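Local coordinates for putative phosphohistidine phosphatase SixA (Agrobacterium tumefaciens, PDB 2RFL), which probably removes phosphate from phosphohistidine in proteins, as a putative SixA-type member of the histidine phosphatase superfamily, at residues L136-Q150 / N159-P169. Residues are numbered along the deposited sequence; the frame is centred on the assembly and turned at random.
Sequences LPSGFPTSGLAVLDQ and NRWRLIDFLAP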
ATOM      1  N   LEU A 136     -13.353  -7.276  -2.598  1.00 58.53           N
ATOM      2  CA  LEU A 136     -13.224  -6.391  -3.740  1.00 57.89           C
ATOM      3  C   LEU A 136     -13.815  -7.048  -4.980  1.00 58.80           C
ATOM      4  O   LEU A 136     -13.135  -7.833  -5.638  1.00 58.82           O
ATOM      5  CB  LEU A 136     -11.758  -6.055  -3.959  1.00 56.52           C
ATOM      6  CG  LEU A 136     -11.002  -5.539  -2.740  1.00 54.15           C
ATOM      7  CD1 LEU A 136      -9.504  -5.568  -3.039  1.00 57.40           C
ATOM      8  CD2 LEU A 136     -11.425  -4.149  -2.331  1.00 49.93           C
ATOM      9  N   PRO A 137     -15.102  -6.765  -5.278  1.00 59.70           N
ATOM     10  CA  PRO A 137     -15.703  -7.236  -6.537  1.00 60.41           C
ATOM     11  C   PRO A 137     -15.004  -6.668  -7.790  1.00 60.05           C
ATOM     12  O   PRO A 137     -14.821  -7.377  -8.772  1.00 59.86           O
ATOM     13  CB  PRO A 137     -17.150  -6.740  -6.442  1.00 61.15           C
ATOM     14  CG  PRO A 137     -17.378  -6.452  -4.979  1.00 61.09           C
ATOM     15  CD  PRO A 137     -16.066  -6.028  -4.439  1.00 59.76           C
ATOM     16  N   SER A 138     -14.577  -5.411  -7.730  1.00 59.52           N
ATOM     17  CA  SER A 138     -13.935  -4.767  -8.874  1.00 58.75           C
ATOM     18  C   SER A 138     -12.423  -4.543  -8.737  1.00 56.95           C
ATOM     19  O   SER A 138     -11.847  -3.714  -9.440  1.00 56.97           O
ATOM     20  CB  SER A 138     -14.663  -3.467  -9.221  1.00 59.35           C
ATOM     21  OG  SER A 138     -14.886  -2.699  -8.061  1.00 58.11           O
ATOM     22  N   GLY A 139     -11.775  -5.286  -7.850  1.00 54.86           N
ATOM     23  CA  GLY A 139     -10.322  -5.233  -7.745  1.00 52.63           C
ATOM     24  C   GLY A 139      -9.787  -4.217  -6.754  1.00 50.46           C
ATOM     25  O   GLY A 139     -10.558  -3.602  -6.026  1.00 50.99           O
ATOM     26  N   PHE A 140      -8.465  -4.040  -6.749  1.00 47.76           N
ATOM     27  CA  PHE A 140      -7.743  -3.249  -5.738  1.00 44.76           C
ATOM     28  C   PHE A 140      -7.572  -1.798  -6.248  1.00 44.00           C
ATOM     29  O   PHE A 140      -6.709  -1.524  -7.110  1.00 43.62           O
ATOM     30  CB  PHE A 140      -6.397  -3.930  -5.464  1.00 43.53           C
ATOM     31  CG  PHE A 140      -5.731  -3.532  -4.188  1.00 40.00           C
ATOM     32  CD1 PHE A 140      -5.492  -2.191  -3.880  1.00 38.52           C
ATOM     33  CD2 PHE A 140      -5.279  -4.510  -3.306  1.00 37.69           C
ATOM     34  CE1 PHE A 140      -4.841  -1.801  -2.705  1.00 35.24           C
ATOM     35  CE2 PHE A 140      -4.627  -4.147  -2.122  1.00 37.24           C
ATOM     36  CZ  PHE A 140      -4.412  -2.761  -1.827  1.00 36.69           C
ATOM     37  N   PRO A 141      -8.416  -0.873  -5.739  1.00 42.70           N
ATOM     38  CA  PRO A 141      -8.501   0.501  -6.220  1.00 41.99           C
ATOM     39  C   PRO A 141      -7.305   1.411  -5.818  1.00 41.36           C
ATOM     40  O   PRO A 141      -6.487   1.038  -4.960  1.00 39.75           O
ATOM     41  CB  PRO A 141      -9.817   0.995  -5.586  1.00 42.76           C
ATOM     42  CG  PRO A 141      -9.949   0.205  -4.302  1.00 41.84           C
ATOM     43  CD  PRO A 141      -9.351  -1.133  -4.617  1.00 42.83           C
ATOM     44  N   THR A 142      -7.222   2.585  -6.448  1.00 41.05           N
ATOM     45  CA  THR A 142      -6.185   3.563  -6.148  1.00 40.78           C
ATOM     46  C   THR A 142      -6.384   4.184  -4.793  1.00 39.89           C
ATOM     47  O   THR A 142      -7.483   4.568  -4.441  1.00 40.76           O
ATOM     48  CB  THR A 142      -6.132   4.731  -7.147  1.00 41.51           C
ATOM     49  OG1 THR A 142      -7.413   5.386  -7.220  1.00 40.55           O
ATOM     50  CG2 THR A 142      -5.633   4.259  -8.509  1.00 41.38           C
ATOM     51  N   SER A 143      -5.297   4.336  -4.059  1.00 38.82           N
ATOM     52  CA  SER A 143      -5.328   4.708  -2.616  1.00 37.97           C
ATOM     53  C   SER A 143      -6.204   3.829  -1.736  1.00 36.56           C
ATOM     54  O   SER A 143      -6.688   4.301  -0.702  1.00 34.68           O
ATOM     55  CB  SER A 143      -5.647   6.176  -2.372  1.00 38.14           C
ATOM     56  OG  SER A 143      -5.230   6.465  -1.047  1.00 39.76           O
ATOM     57  N   GLY A 144      -6.374   2.555  -2.157  1.00 35.62           N
ATOM     58  CA  GLY A 144      -7.007   1.497  -1.351  1.00 35.08           C
ATOM     59  C   GLY A 144      -6.007   0.967  -0.332  1.00 34.48           C
ATOM     60  O   GLY A 144      -4.855   0.714  -0.654  1.00 34.27           O
ATOM     61  N   LEU A 145      -6.427   0.844   0.915  1.00 34.21           N
ATOM     62  CA  LEU A 145      -5.545   0.361   1.993  1.00 32.81           C
ATOM     63  C   LEU A 145      -6.067  -0.893   2.715  1.00 32.98           C
ATOM     64  O   LEU A 145      -7.026  -0.832   3.486  1.00 32.97           O
ATOM     65  CB  LEU A 145      -5.289   1.462   3.008  1.00 31.25           C
ATOM     66  CG  LEU A 145      -4.601   1.164   4.337  1.00 29.64           C
ATOM     67  CD1 LEU A 145      -3.079   1.045   4.109  1.00 24.71           C
ATOM     68  CD2 LEU A 145      -4.953   2.257   5.396  1.00 23.88           C
ATOM     69  N   ALA A 146      -5.390  -2.013   2.474  1.00 33.19           N
ATOM     70  CA  ALA A 146      -5.610  -3.243   3.174  1.00 33.09           C
ATOM     71  C   ALA A 146      -4.803  -3.199   4.463  1.00 34.09           C
ATOM     72  O   ALA A 146      -3.633  -2.793   4.465  1.00 33.12           O
ATOM     73  CB  ALA A 146      -5.149  -4.332   2.338  1.00 33.49           C
ATOM     74  N   VAL A 147      -5.457  -3.571   5.561  1.00 35.62           N
ATOM     75  CA  VAL A 147      -4.849  -3.708   6.899  1.00 36.67           C
ATOM     76  C   VAL A 147      -4.908  -5.189   7.304  1.00 36.48           C
ATOM     77  O   VAL A 147      -5.992  -5.753   7.469  1.00 36.00           O
ATOM     78  CB  VAL A 147      -5.584  -2.859   7.990  1.00 37.49           C
ATOM     79  CG1 VAL A 147      -4.840  -2.886   9.322  1.00 35.69           C
ATOM     80  CG2 VAL A 147      -5.778  -1.419   7.521  1.00 41.35           C
ATOM     81  N   LEU A 148      -3.739  -5.800   7.461  1.00 35.68           N
ATOM     82  CA  LEU A 148      -3.645  -7.226   7.680  1.00 35.85           C
ATOM     83  C   LEU A 148      -2.931  -7.585   8.969  1.00 37.20           C
ATOM     84  O   LEU A 148      -1.981  -6.933   9.348  1.00 36.09           O
ATOM     85  CB  LEU A 148      -2.978  -7.897   6.489  1.00 34.35           C
ATOM     86  CG  LEU A 148      -3.726  -7.688   5.186  1.00 30.57           C
ATOM     87  CD1 LEU A 148      -2.833  -7.018   4.133  1.00 27.18           C
ATOM     88  CD2 LEU A 148      -4.192  -8.994   4.726  1.00 24.40           C
ATOM     89  N   ASP A 149      -3.421  -8.626   9.631  1.00 39.78           N
ATOM     90  CA  ASP A 149      -2.828  -9.145  10.862  1.00 42.82           C
ATOM     91  C   ASP A 149      -2.643 -10.644  10.755  1.00 44.06           C
ATOM     92  O   ASP A 149      -3.328 -11.329   9.959  1.00 42.77           O
ATOM     93  CB  ASP A 149      -3.700  -8.838  12.103  1.00 43.06           C
ATOM     94  CG  ASP A 149      -3.456  -7.440  12.688  1.00 45.62           C
ATOM     95  OD1 ASP A 149      -2.325  -7.120  13.105  1.00 47.02           O
ATOM     96  OD2 ASP A 149      -4.419  -6.652  12.756  1.00 48.62           O
ATOM     97  N   GLN A 150      -1.692 -11.125  11.561  1.00 45.98           N
ATOM     98  CA  GLN A 150      -1.474 -12.550  11.826  1.00 47.24           C
ATOM     99  C   GLN A 150      -2.524 -13.143  12.780  1.00 48.02           C
ATOM    100  O   GLN A 150      -3.624 -13.517  12.386  1.00 47.92           O
ATOM    101  CB  GLN A 150      -0.102 -12.737  12.473  1.00 47.82           C
ATOM    102  CG  GLN A 150       1.056 -12.265  11.635  1.00 47.46           C
ATOM    103  CD  GLN A 150       2.392 -12.586  12.268  1.00 47.62           C
ATOM    104  OE1 GLN A 150       2.545 -13.589  12.975  1.00 48.90           O
ATOM    105  NE2 GLN A 150       3.373 -11.757  11.991  1.00 43.75           N
ATOM    106  N   ASN A 159       0.386 -18.796  11.533  1.00 58.30           N
ATOM    107  CA  ASN A 159      -0.155 -19.739  10.550  1.00 58.14           C
ATOM    108  C   ASN A 159      -0.686 -19.069   9.279  1.00 56.28           C
ATOM    109  O   ASN A 159      -0.445 -19.563   8.172  1.00 56.43           O
ATOM    110  CB  ASN A 159      -1.234 -20.642  11.164  1.00 59.02           C
ATOM    111  CG  ASN A 159      -0.874 -22.116  11.089  1.00 60.12           C
ATOM    112  OD1 ASN A 159       0.299 -22.462  11.030  1.00 61.88           O
ATOM    113  ND2 ASN A 159      -1.874 -22.991  11.120  1.00 60.01           N
ATOM    114  N   ARG A 160      -1.405 -17.959   9.435  1.00 53.26           N
ATOM    115  CA  ARG A 160      -1.960 -17.249   8.270  1.00 50.57           C
ATOM    116  C   ARG A 160      -2.271 -15.761   8.486  1.00 48.75           C
ATOM    117  O   ARG A 160      -2.565 -15.340   9.636  1.00 47.35           O
ATOM    118  CB  ARG A 160      -3.186 -17.992   7.685  1.00 50.61           C
ATOM    119  CG  ARG A 160      -4.537 -17.807   8.369  1.00 47.42           C
ATOM    120  CD  ARG A 160      -5.528 -18.773   7.712  1.00 43.37           C
ATOM    121  NE  ARG A 160      -6.787 -18.874   8.432  1.00 38.79           N
ATOM    122  CZ  ARG A 160      -7.931 -18.303   8.065  1.00 37.65           C
ATOM    123  NH1 ARG A 160      -8.026 -17.580   6.948  1.00 36.37           N
ATOM    124  NH2 ARG A 160      -9.005 -18.488   8.815  1.00 38.65           N
ATOM    125  N   TRP A 161      -2.203 -15.000   7.376  1.00 45.29           N
ATOM    126  CA  TRP A 161      -2.616 -13.569   7.331  1.00 43.78           C
ATOM    127  C   TRP A 161      -4.149 -13.381   7.323  1.00 43.51           C
ATOM    128  O   TRP A 161      -4.852 -14.006   6.534  1.00 43.02           O
ATOM    129  CB  TRP A 161      -1.994 -12.808   6.138  1.00 41.15           C
ATOM    130  CG  TRP A 161      -0.505 -12.603   6.202  1.00 38.33           C
ATOM    131  CD1 TRP A 161       0.437 -13.156   5.380  1.00 36.89           C
ATOM    132  CD2 TRP A 161       0.225 -11.781   7.132  1.00 36.06           C
ATOM    133  NE1 TRP A 161       1.695 -12.746   5.730  1.00 34.40           N
ATOM    134  CE2 TRP A 161       1.600 -11.902   6.809  1.00 33.81           C
ATOM    135  CE3 TRP A 161      -0.144 -10.976   8.220  1.00 32.34           C
ATOM    136  CZ2 TRP A 161       2.605 -11.237   7.534  1.00 29.18           C
ATOM    137  CZ3 TRP A 161       0.874 -10.292   8.930  1.00 31.68           C
ATOM    138  CH2 TRP A 161       2.214 -10.441   8.594  1.00 28.08           C
ATOM    139  N   ARG A 162      -4.665 -12.524   8.191  1.00 44.01           N
ATOM    140  CA  ARG A 162      -6.119 -12.208   8.159  1.00 45.13           C
ATOM    141  C   ARG A 162      -6.347 -10.752   7.727  1.00 45.02           C
ATOM    142  O   ARG A 162      -5.703  -9.843   8.260  1.00 45.15           O
ATOM    143  CB  ARG A 162      -6.772 -12.427   9.528  1.00 45.52           C
ATOM    144  CG  ARG A 162      -6.312 -13.629  10.348  1.00 47.26           C
ATOM    145  CD  ARG A 162      -6.638 -14.967   9.704  1.00 50.30           C
ATOM    146  NE  ARG A 162      -7.991 -14.996   9.164  1.00 50.72           N
ATOM    147  CZ  ARG A 162      -9.067 -15.301   9.877  1.00 49.92           C
ATOM    148  NH1 ARG A 162     -10.262 -15.293   9.315  1.00 46.56           N
ATOM    149  NH2 ARG A 162      -8.939 -15.608  11.153  1.00 50.58           N
ATOM    150  N   LEU A 163      -7.244 -10.507   6.778  1.00 44.62           N
ATOM    151  CA  LEU A 163      -7.610  -9.109   6.497  1.00 44.63           C
ATOM    152  C   LEU A 163      -8.554  -8.625   7.570  1.00 44.81           C
ATOM    153  O   LEU A 163      -9.501  -9.336   7.922  1.00 45.50           O
ATOM    154  CB  LEU A 163      -8.248  -8.934   5.116  1.00 44.08           C
ATOM    155  CG  LEU A 163      -8.670  -7.504   4.808  1.00 43.51           C
ATOM    156  CD1 LEU A 163      -7.592  -6.693   4.086  1.00 42.16           C
ATOM    157  CD2 LEU A 163      -9.947  -7.532   3.996  1.00 48.04           C
ATOM    158  N   ILE A 164      -8.334  -7.404   8.046  1.00 44.93           N
ATOM    159  CA  ILE A 164      -8.879  -6.914   9.337  1.00 45.24           C
ATOM    160  C   ILE A 164      -9.676  -5.606   9.132  1.00 46.24           C
ATOM    161  O   ILE A 164     -10.553  -5.227   9.986  1.00 46.15           O
ATOM    162  CB  ILE A 164      -7.676  -6.726  10.340  1.00 44.82           C
ATOM    163  CG1 ILE A 164      -7.249  -8.054  10.949  1.00 43.63           C
ATOM    164  CG2 ILE A 164      -7.861  -5.603  11.391  1.00 45.97           C
ATOM    165  CD1 ILE A 164      -8.012  -8.523  12.117  1.00 48.78           C
ATOM    166  N   ASP A 165      -9.341  -4.930   8.019  1.00 45.54           N
ATOM    167  CA  ASP A 165      -9.968  -3.691   7.537  1.00 45.39           C
ATOM    168  C   ASP A 165      -9.504  -3.349   6.098  1.00 45.49           C
ATOM    169  O   ASP A 165      -8.405  -3.688   5.684  1.00 43.48           O
ATOM    170  CB  ASP A 165      -9.643  -2.527   8.492  1.00 45.41           C
ATOM    171  CG  ASP A 165     -10.673  -1.379   8.425  1.00 45.05           C
ATOM    172  OD1 ASP A 165     -11.616  -1.432   7.586  1.00 44.96           O
ATOM    173  OD2 ASP A 165     -10.545  -0.418   9.225  1.00 40.23           O
ATOM    174  N   PHE A 166     -10.357  -2.672   5.337  1.00 47.23           N
ATOM    175  CA  PHE A 166      -9.981  -2.126   4.043  1.00 48.61           C
ATOM    176  C   PHE A 166     -10.534  -0.711   3.849  1.00 50.72           C
ATOM    177  O   PHE A 166     -11.719  -0.475   4.110  1.00 51.72           O
ATOM    178  CB  PHE A 166     -10.454  -3.040   2.912  1.00 47.87           C
ATOM    179  CG  PHE A 166      -9.674  -2.882   1.635  1.00 46.95           C
ATOM    180  CD1 PHE A 166      -9.898  -1.797   0.782  1.00 46.48           C
ATOM    181  CD2 PHE A 166      -8.714  -3.817   1.273  1.00 46.42           C
ATOM    182  CE1 PHE A 166      -9.173  -1.651  -0.409  1.00 44.42           C
ATOM    183  CE2 PHE A 166      -7.980  -3.676   0.086  1.00 44.60           C
ATOM    184  CZ  PHE A 166      -8.214  -2.585  -0.752  1.00 44.24           C
ATOM    185  N   LEU A 167      -9.683   0.220   3.395  1.00 52.34           N
ATOM    186  CA  LEU A 167     -10.125   1.574   3.048  1.00 54.76           C
ATOM    187  C   LEU A 167     -10.138   1.865   1.546  1.00 55.99           C
ATOM    188  O   LEU A 167      -9.154   1.647   0.861  1.00 55.57           O
ATOM    189  CB  LEU A 167      -9.332   2.646   3.823  1.00 54.86           C
ATOM    190  CG  LEU A 167      -9.415   2.574   5.360  1.00 55.38           C
ATOM    191  CD1 LEU A 167      -8.461   3.519   6.085  1.00 54.08           C
ATOM    192  CD2 LEU A 167     -10.879   2.739   5.903  1.00 59.44           C
ATOM    193  N   ALA A 168     -11.287   2.310   1.048  1.00 58.57           N
ATOM    194  CA  ALA A 168     -11.463   2.790  -0.323  1.00 60.77           C
ATOM    195  C   ALA A 168     -12.209   4.136  -0.328  1.00 63.07           C
ATOM    196  O   ALA A 168     -12.918   4.460   0.635  1.00 63.07           O
ATOM    197  CB  ALA A 168     -12.213   1.778  -1.143  1.00 60.81           C
ATOM    198  N   PRO A 169     -12.015   4.957  -1.388  1.00 64.71           N
ATOM    199  CA  PRO A 169     -12.844   6.144  -1.533  1.00 65.87           C
ATOM    200  C   PRO A 169     -14.174   5.821  -2.203  1.00 66.66           C
ATOM    201  O   PRO A 169     -15.003   6.718  -2.380  1.00 67.31           O
ATOM    202  CB  PRO A 169     -11.991   7.058  -2.428  1.00 65.86           C
ATOM    203  CG  PRO A 169     -10.702   6.343  -2.653  1.00 64.92           C
ATOM    204  CD  PRO A 169     -11.002   4.902  -2.451  1.00 64.57           C
TER
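Leu145 and Leu167 form a hydrogen-bonded antiparallel pair: Leu145 N reaches Leu167 O at 2.8 Å, and Leu167 N answers to Leu145 O. Val147 N bonds Asp165 O, and Asp149 N bonds Arg162 O; the return bond, Arg162 N to Asp149 O, is modelled doubtfully short. Between these rungs Val147 O receives Ile164 N at 2.9 Å and, weakly, Asp165 N at 3.5 Å. Two residues thus face Val147, a classic beta bulge that shifts the register by one.

On the face of Ala146 and Leu148, Phe166 is the hub. With its CG anti to the backbone N (chi1 -157°), its ring lies over the start of strand 145-149. Leu136 CD2 sits over one face of the Phe166 ring, 4.0 Å from its centroid, while Leu145 O and Ala146 N lie over the opposite face. The edge of Phe166 points into the face of Phe140, a T-shaped pair with planes at 69°. Ala146 CB lies 3.7 Å from Phe166 CE2, a small methyl letting the ring come close; Leu163 CD1 fills in beside that methyl. Gln150 runs alongside Trp161, its amide nearly perpendicular to the indole.

On the other face, Leu145 CD2 and Leu167 CD1 lie side by side at 3.8 Å. Asp149 rests OD2 near Ile164 CG1 but forms a salt bridge with Arg10, while Asp165 OD2 is hydrogen-bonded to Tyr53 OH.

Strand 145-149 joins edge strand 162-167 to strand 10-15, completing the antiparallel margin of the mixed sheet in this alpha-beta-alpha sandwich of the histidine phosphatase superfamily.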